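PDB 2XSG: CCMAN5, which is an alpha-mannosidase of glycoside hydrolase family 92 that probably removes mannose from yeast-type phosphorylated glycans with the aid of calcium. Local coordinates for residues D695-T700 with F707-D712; F719-A724 with F749-Q754. All blocks are in the same frame, centred on the assembly; numbering follows the deposited sequence.

Interaction 1: residues D695-T700 with F707-D712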
loop_
_atom_site.group_PDB
_atom_site.type_symbol
_atom_site.label_atom_id
_atom_site.label_comp_id
_atom_site.label_asym_id
_atom_site.label_seq_id
_atom_site.Cartn_x
_atom_site.Cartn_y
_atom_site.Cartn_z
ATOM N N ASP A 695 5.537 15.279 -20.794
ATOM C CA ASP A 695 6.540 15.727 -21.760
ATOM C C ASP A 695 7.949 15.338 -21.327
ATOM O O ASP A 695 8.741 14.891 -22.143
ATOM C CB ASP A 695 6.451 17.243 -21.977
ATOM C CG ASP A 695 5.104 17.664 -22.491
ATOM O OD1 ASP A 695 4.108 17.363 -21.800
ATOM O OD2 ASP A 695 5.041 18.276 -23.586
ATOM N N SER A 696 8.245 15.518 -20.043
ATOM C CA SER A 696 9.505 15.082 -19.460
ATOM C C SER A 696 9.253 14.588 -18.032
ATOM O O SER A 696 8.496 15.219 -17.277
ATOM C CB SER A 696 10.524 16.234 -19.454
ATOM O OG SER A 696 11.756 15.829 -18.864
ATOM N N THR A 697 9.864 13.458 -17.682
ATOM C CA THR A 697 9.860 12.945 -16.308
ATOM C C THR A 697 11.301 12.551 -15.918
ATOM O O THR A 697 11.920 11.742 -16.612
ATOM C CB THR A 697 8.868 11.781 -16.158
ATOM O OG1 THR A 697 7.526 12.284 -16.302
ATOM C CG2 THR A 697 9.023 11.087 -14.816
ATOM N N THR A 698 11.831 13.161 -14.852
ATOM C CA THR A 698 13.228 12.967 -14.412
ATOM C C THR A 698 13.280 12.362 -13.008
ATOM O O THR A 698 12.770 12.944 -12.043
ATOM C CB THR A 698 14.032 14.316 -14.418
ATOM O OG1 THR A 698 14.016 14.888 -15.735
ATOM C CG2 THR A 698 15.476 14.115 -13.984
ATOM N N ILE A 699 13.907 11.199 -12.902
ATOM C CA ILE A 699 14.169 10.586 -11.608
ATOM C C ILE A 699 15.626 10.840 -11.248
ATOM O O ILE A 699 16.527 10.358 -11.939
ATOM C CB ILE A 699 13.867 9.064 -11.598
ATOM C CG1 ILE A 699 12.428 8.792 -12.077
ATOM C CG2 ILE A 699 14.123 8.485 -10.180
ATOM C CD1 ILE A 699 12.123 7.262 -12.386
ATOM N N THR A 700 15.843 11.616 -10.180
ATOM C CA THR A 700 17.187 11.962 -9.697
ATOM C C THR A 700 17.591 11.037 -8.553
ATOM O O THR A 700 16.874 10.926 -7.560
ATOM C CB THR A 700 17.247 13.433 -9.246
ATOM O OG1 THR A 700 16.736 14.274 -10.300
ATOM C CG2 THR A 700 18.671 13.850 -8.882
ATOM N N PHE A 707 17.605 9.494 -14.303
ATOM C CA PHE A 707 16.940 8.840 -15.438
ATOM C C PHE A 707 15.951 9.825 -16.048
ATOM O O PHE A 707 15.156 10.443 -15.342
ATOM C CB PHE A 707 16.212 7.567 -15.006
ATOM C CG PHE A 707 15.395 6.922 -16.101
ATOM C CD1 PHE A 707 16.018 6.217 -17.136
ATOM C CD2 PHE A 707 14.002 7.017 -16.093
ATOM C CE1 PHE A 707 15.263 5.604 -18.138
ATOM C CE2 PHE A 707 13.237 6.418 -17.096
ATOM C CZ PHE A 707 13.868 5.707 -18.124
ATOM N N THR A 708 16.015 9.997 -17.358
ATOM C CA THR A 708 15.100 10.930 -17.987
ATOM C C THR A 708 14.327 10.213 -19.067
ATOM O O THR A 708 14.909 9.650 -19.994
ATOM C CB THR A 708 15.846 12.184 -18.518
ATOM O OG1 THR A 708 16.748 12.648 -17.510
ATOM C CG2 THR A 708 14.877 13.311 -18.856
ATOM N N VAL A 709 13.008 10.199 -18.920
ATOM C CA VAL A 709 12.141 9.697 -19.965
ATOM C C VAL A 709 11.342 10.871 -20.512
ATOM O O VAL A 709 10.669 11.579 -19.758
ATOM C CB VAL A 709 11.251 8.511 -19.494
ATOM C CG1 VAL A 709 10.301 8.904 -18.345
ATOM C CG2 VAL A 709 10.455 7.920 -20.672
ATOM N N THR A 710 11.456 11.102 -21.818
ATOM C CA THR A 710 10.674 12.150 -22.487
ATOM C C THR A 710 9.648 11.573 -23.460
ATOM O O THR A 710 9.844 10.494 -24.039
ATOM C CB THR A 710 11.565 13.160 -23.253
ATOM O OG1 THR A 710 12.553 12.447 -24.005
ATOM C CG2 THR A 710 12.234 14.129 -22.290
ATOM N N ALA A 711 8.558 12.310 -23.637
ATOM C CA ALA A 711 7.491 11.914 -24.542
ATOM C C ALA A 711 7.151 13.126 -25.399
ATOM O O ALA A 711 6.275 13.934 -25.073
ATOM C CB ALA A 711 6.278 11.397 -23.759
ATOM N N ASP A 712 7.894 13.260 -26.492
ATOM C CA ASP A 712 7.825 14.455 -27.312
ATOM C C ASP A 712 6.488 14.526 -28.025
ATOM O O ASP A 712 6.079 13.582 -28.674
ATOM C CB ASP A 712 9.004 14.491 -28.282
ATOM C CG ASP A 712 10.300 14.861 -27.585
ATOM O OD1 ASP A 712 11.162 13.971 -27.353
ATOM O OD2 ASP A 712 10.446 16.058 -27.238
#

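Interaction 2: residues F719-A724 with F749-Q754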
loop_
_atom_site.group_PDB
_atom_site.type_symbol
_atom_site.label_atom_id
_atom_site.label_comp_id
_atom_site.label_asym_id
_atom_site.label_seq_id
_atom_site.Cartn_x
_atom_site.Cartn_y
_atom_site.Cartn_z
ATOM N N PHE A 719 -1.064 9.588 -27.386
ATOM C CA PHE A 719 -0.580 8.662 -26.362
ATOM C C PHE A 719 0.055 7.391 -26.949
ATOM O O PHE A 719 0.332 6.442 -26.220
ATOM C CB PHE A 719 -1.720 8.320 -25.384
ATOM C CG PHE A 719 -2.978 7.853 -26.058
ATOM C CD1 PHE A 719 -3.074 6.559 -26.561
ATOM C CD2 PHE A 719 -4.072 8.714 -26.200
ATOM C CE1 PHE A 719 -4.238 6.126 -27.199
ATOM C CE2 PHE A 719 -5.233 8.290 -26.822
ATOM C CZ PHE A 719 -5.319 6.994 -27.330
ATOM N N TYR A 720 0.251 7.365 -28.269
ATOM C CA TYR A 720 0.877 6.220 -28.956
ATOM C C TYR A 720 2.316 6.572 -29.275
ATOM O O TYR A 720 2.606 7.692 -29.719
ATOM C CB TYR A 720 0.179 5.895 -30.281
ATOM C CG TYR A 720 -1.244 5.361 -30.197
ATOM C CD1 TYR A 720 -1.491 4.060 -29.776
ATOM C CD2 TYR A 720 -2.329 6.148 -30.571
ATOM C CE1 TYR A 720 -2.762 3.566 -29.703
ATOM C CE2 TYR A 720 -3.635 5.656 -30.504
ATOM C CZ TYR A 720 -3.834 4.348 -30.078
ATOM O OH TYR A 720 -5.102 3.817 -29.994
ATOM N N VAL A 721 3.221 5.619 -29.054
ATOM C CA VAL A 721 4.632 5.801 -29.394
ATOM C C VAL A 721 4.807 5.645 -30.905
ATOM O O VAL A 721 4.277 4.714 -31.482
ATOM C CB VAL A 721 5.533 4.824 -28.620
ATOM C CG1 VAL A 721 6.984 4.939 -29.072
ATOM C CG2 VAL A 721 5.401 5.077 -27.108
ATOM N N GLN A 722 5.503 6.595 -31.537
ATOM C CA GLN A 722 5.757 6.552 -32.986
ATOM C C GLN A 722 7.167 6.063 -33.275
ATOM O O GLN A 722 7.408 5.419 -34.286
ATOM C CB GLN A 722 5.573 7.939 -33.620
ATOM C CG GLN A 722 4.255 8.601 -33.282
ATOM C CD GLN A 722 3.034 7.781 -33.728
ATOM O OE1 GLN A 722 2.213 7.349 -32.898
ATOM N NE2 GLN A 722 2.903 7.577 -35.030
ATOM N N SER A 723 8.098 6.411 -32.392
ATOM C CA SER A 723 9.492 6.008 -32.513
ATOM C C SER A 723 10.146 6.293 -31.178
ATOM O O SER A 723 9.544 6.970 -30.331
ATOM C CB SER A 723 10.202 6.781 -33.633
ATOM O OG SER A 723 10.549 8.078 -33.194
ATOM N N ALA A 724 11.363 5.782 -30.982
ATOM C CA ALA A 724 12.076 5.972 -29.707
ATOM C C ALA A 724 13.577 5.974 -29.893
ATOM O O ALA A 724 14.077 5.382 -30.852
ATOM C CB ALA A 724 11.669 4.889 -28.715
ATOM N N PHE A 749 10.822 9.268 -26.235
ATOM C CA PHE A 749 9.771 8.807 -27.129
ATOM C C PHE A 749 9.219 9.928 -28.011
ATOM O O PHE A 749 9.169 11.077 -27.589
ATOM C CB PHE A 749 8.632 8.168 -26.337
ATOM C CG PHE A 749 9.031 6.934 -25.597
ATOM C CD1 PHE A 749 9.291 5.748 -26.283
ATOM C CD2 PHE A 749 9.143 6.949 -24.214
ATOM C CE1 PHE A 749 9.663 4.602 -25.595
ATOM C CE2 PHE A 749 9.519 5.817 -23.525
ATOM C CZ PHE A 749 9.773 4.634 -24.209
ATOM N N ARG A 750 8.823 9.583 -29.231
ATOM C CA ARG A 750 8.069 10.491 -30.100
ATOM C C ARG A 750 6.620 9.999 -30.098
ATOM O O ARG A 750 6.341 8.862 -30.488
ATOM C CB ARG A 750 8.663 10.488 -31.522
ATOM C CG ARG A 750 8.108 11.548 -32.496
ATOM C CD ARG A 750 8.779 11.453 -33.898
ATOM N NE ARG A 750 10.247 11.512 -33.813
ATOM C CZ ARG A 750 11.097 11.390 -34.839
ATOM N NH1 ARG A 750 10.660 11.197 -36.085
ATOM N NH2 ARG A 750 12.410 11.460 -34.612
ATOM N N MET A 751 5.703 10.842 -29.628
ATOM C CA MET A 751 4.292 10.456 -29.477
ATOM C C MET A 751 3.433 10.954 -30.627
ATOM O O MET A 751 3.789 11.917 -31.300
ATOM C CB MET A 751 3.743 10.984 -28.162
ATOM C CG MET A 751 4.605 10.688 -26.956
ATOM S SD MET A 751 4.843 8.916 -26.681
ATOM C CE MET A 751 3.259 8.376 -26.063
ATOM N N GLY A 752 2.295 10.303 -30.846
ATOM C CA GLY A 752 1.378 10.685 -31.919
ATOM C C GLY A 752 -0.023 10.178 -31.639
ATOM O O GLY A 752 -0.249 9.395 -30.711
ATOM N N GLU A 753 -0.964 10.613 -32.454
ATOM C CA GLU A 753 -2.371 10.379 -32.196
ATOM C C GLU A 753 -2.882 9.064 -32.798
ATOM O O GLU A 753 -4.019 8.663 -32.529
ATOM C CB GLU A 753 -3.196 11.577 -32.687
ATOM C CG GLU A 753 -2.953 12.833 -31.844
ATOM C CD GLU A 753 -3.854 13.997 -32.202
ATOM O OE1 GLU A 753 -4.958 13.762 -32.744
ATOM O OE2 GLU A 753 -3.463 15.154 -31.913
ATOM N N GLN A 754 -2.042 8.406 -33.597
ATOM C CA GLN A 754 -2.407 7.137 -34.224
ATOM C C GLN A 754 -1.485 6.008 -33.791
ATOM O O GLN A 754 -0.320 6.250 -33.521
ATOM C CB GLN A 754 -2.374 7.257 -35.760
ATOM C CG GLN A 754 -2.872 8.591 -36.337
ATOM C CD GLN A 754 -4.343 8.825 -36.072
ATOM O OE1 GLN A 754 -5.123 7.874 -35.960
ATOM N NE2 GLN A 754 -4.741 10.103 -35.981
#

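Interaction 1: residues D695-T700 with F707-D712
Thr697 and Val709 face each other as an antiparallel hydrogen-bonded pair. Thr697 N gives its hydrogen to Val709 O at 2.9 Å, and Val709 N returns one to Thr697 O. Ile699 and Phe707 form a second such pair, with Phe707 N to Ile699 O at 2.7 Å. Beyond the bridged pairs, Ala711 N reaches Asp695 O from well above the carbonyl plane. Between the hydrogen-bonded pairs lies Thr698 opposite Thr708. Their side chains run side by side, and Thr698 OG1 meets the methyl Thr708 CG2 at 3.6 Å. That methyl stands anti to its own backbone N, with OG1 at chi1 -46°, which turns it to the neighbouring strand. Ser696 OG lies 4.0 Å from the same Thr708 CG2 and about as far from Thr710 CG2. A glycine in place of Thr698 would probably open a gap beside the Thr708 methyl, leaving Ser696 OG as its remaining side-chain neighbour on this strand. The two strands make an antiparallel beta hairpin, with N-to-C directions 170° apart. The hairpin sits inside a mixed sheet. Thr697, Ile699, Phe707 and Val709 line its buried face. There Val709 CG1 packs on Thr697 CB at 3.9 Å, and Ile699 CD1 comes obliquely to Phe707 CD2 at 4.2 Å. The other edge of strand 696-700 pairs with strand 293-296, where Asp695 and Ser696 both face Asp296 in a classic beta bulge. Ser298 OG holds Asp695 OD1 by a hydrogen bond. Strand 746-752 lies beyond strand 706-712, with Ala748 against Thr710.

Interaction 2: residues F719-A724 with F749-Q754
Four backbone hydrogen bonds join Tyr720, Gln722 and Ser723 to Arg750 and Gly752. Tyr720 and Gly752 exchange two, with Gly752 N to Tyr720 O the shorter at 2.9 Å. Arg750 uses both its backbone groups. Its O accepts from Gln722 N, nearly in line with the carbonyl bond, and its N gives a straight bond of 176° to Ser723 O at 2.9 Å. Met751 CA adds a CA-H...O contact to Tyr720 O.

Gln722 and Ser723 both face Arg750, which makes a classic beta bulge and shifts the register by one residue. The strands are antiparallel but strongly twisted, at 138° between their directions. They are neighbours in the mixed sheet of the family 92 catalytic region, with strand 729-730 next to strand 720-726.

Apolar contacts fill the buried face. The side of the Phe749 ring at CD1 receives Ala724 CB at 3.5 Å and Val721 CG1 at 3.7 Å, both obliquely. Val721 CG2 touches Met751 SD at 3.9 Å. The Met751 chain bends at chi2 and again at chi3 (-73°), which carries CE back to the backbone of Phe719, 3.5 Å from Phe719 C. Trp758 also packs on Val721 and Ala724.

Polar and aromatic contacts occupy the other face. Ser723 OG lies over one face of the Arg750 guanidinium, offset toward its rim, 3.5 Å from Arg750 NE. The Tyr720 ring meets Glu753 O at its edge, near its plane, with Glu753 O 3.6 Å from Tyr720 CD2. Phe719 CE1 lies over one face of this ring. Helix 604-616 also touches Tyr720, and its Gln608 OE1 takes a hydrogen bond from Val721 N.

Interactions 1 and 2 belong to one mixed sheet, and their centres are about 15 Å apart. They meet where strands 706-712 and 746-752 run parallel. Two probable hydrogen bonds cross there: Phe749 N to Thr710 O at 2.7 Å and Asp712 N to Phe749 O at 2.8 Å. The buried side chains also touch, with Val709 CG2 on Phe749 CE2 and Ala711 CB on Met751 CG, each at 3.7 Å. Phe749 thus joins the hairpin to the bulged strand pair. Along the chain, interaction 1 closes before interaction 2 opens. The calcium ligands Asn588, Glu589 and Asp662 belong to neither contact, and both are structural packing within the sheet.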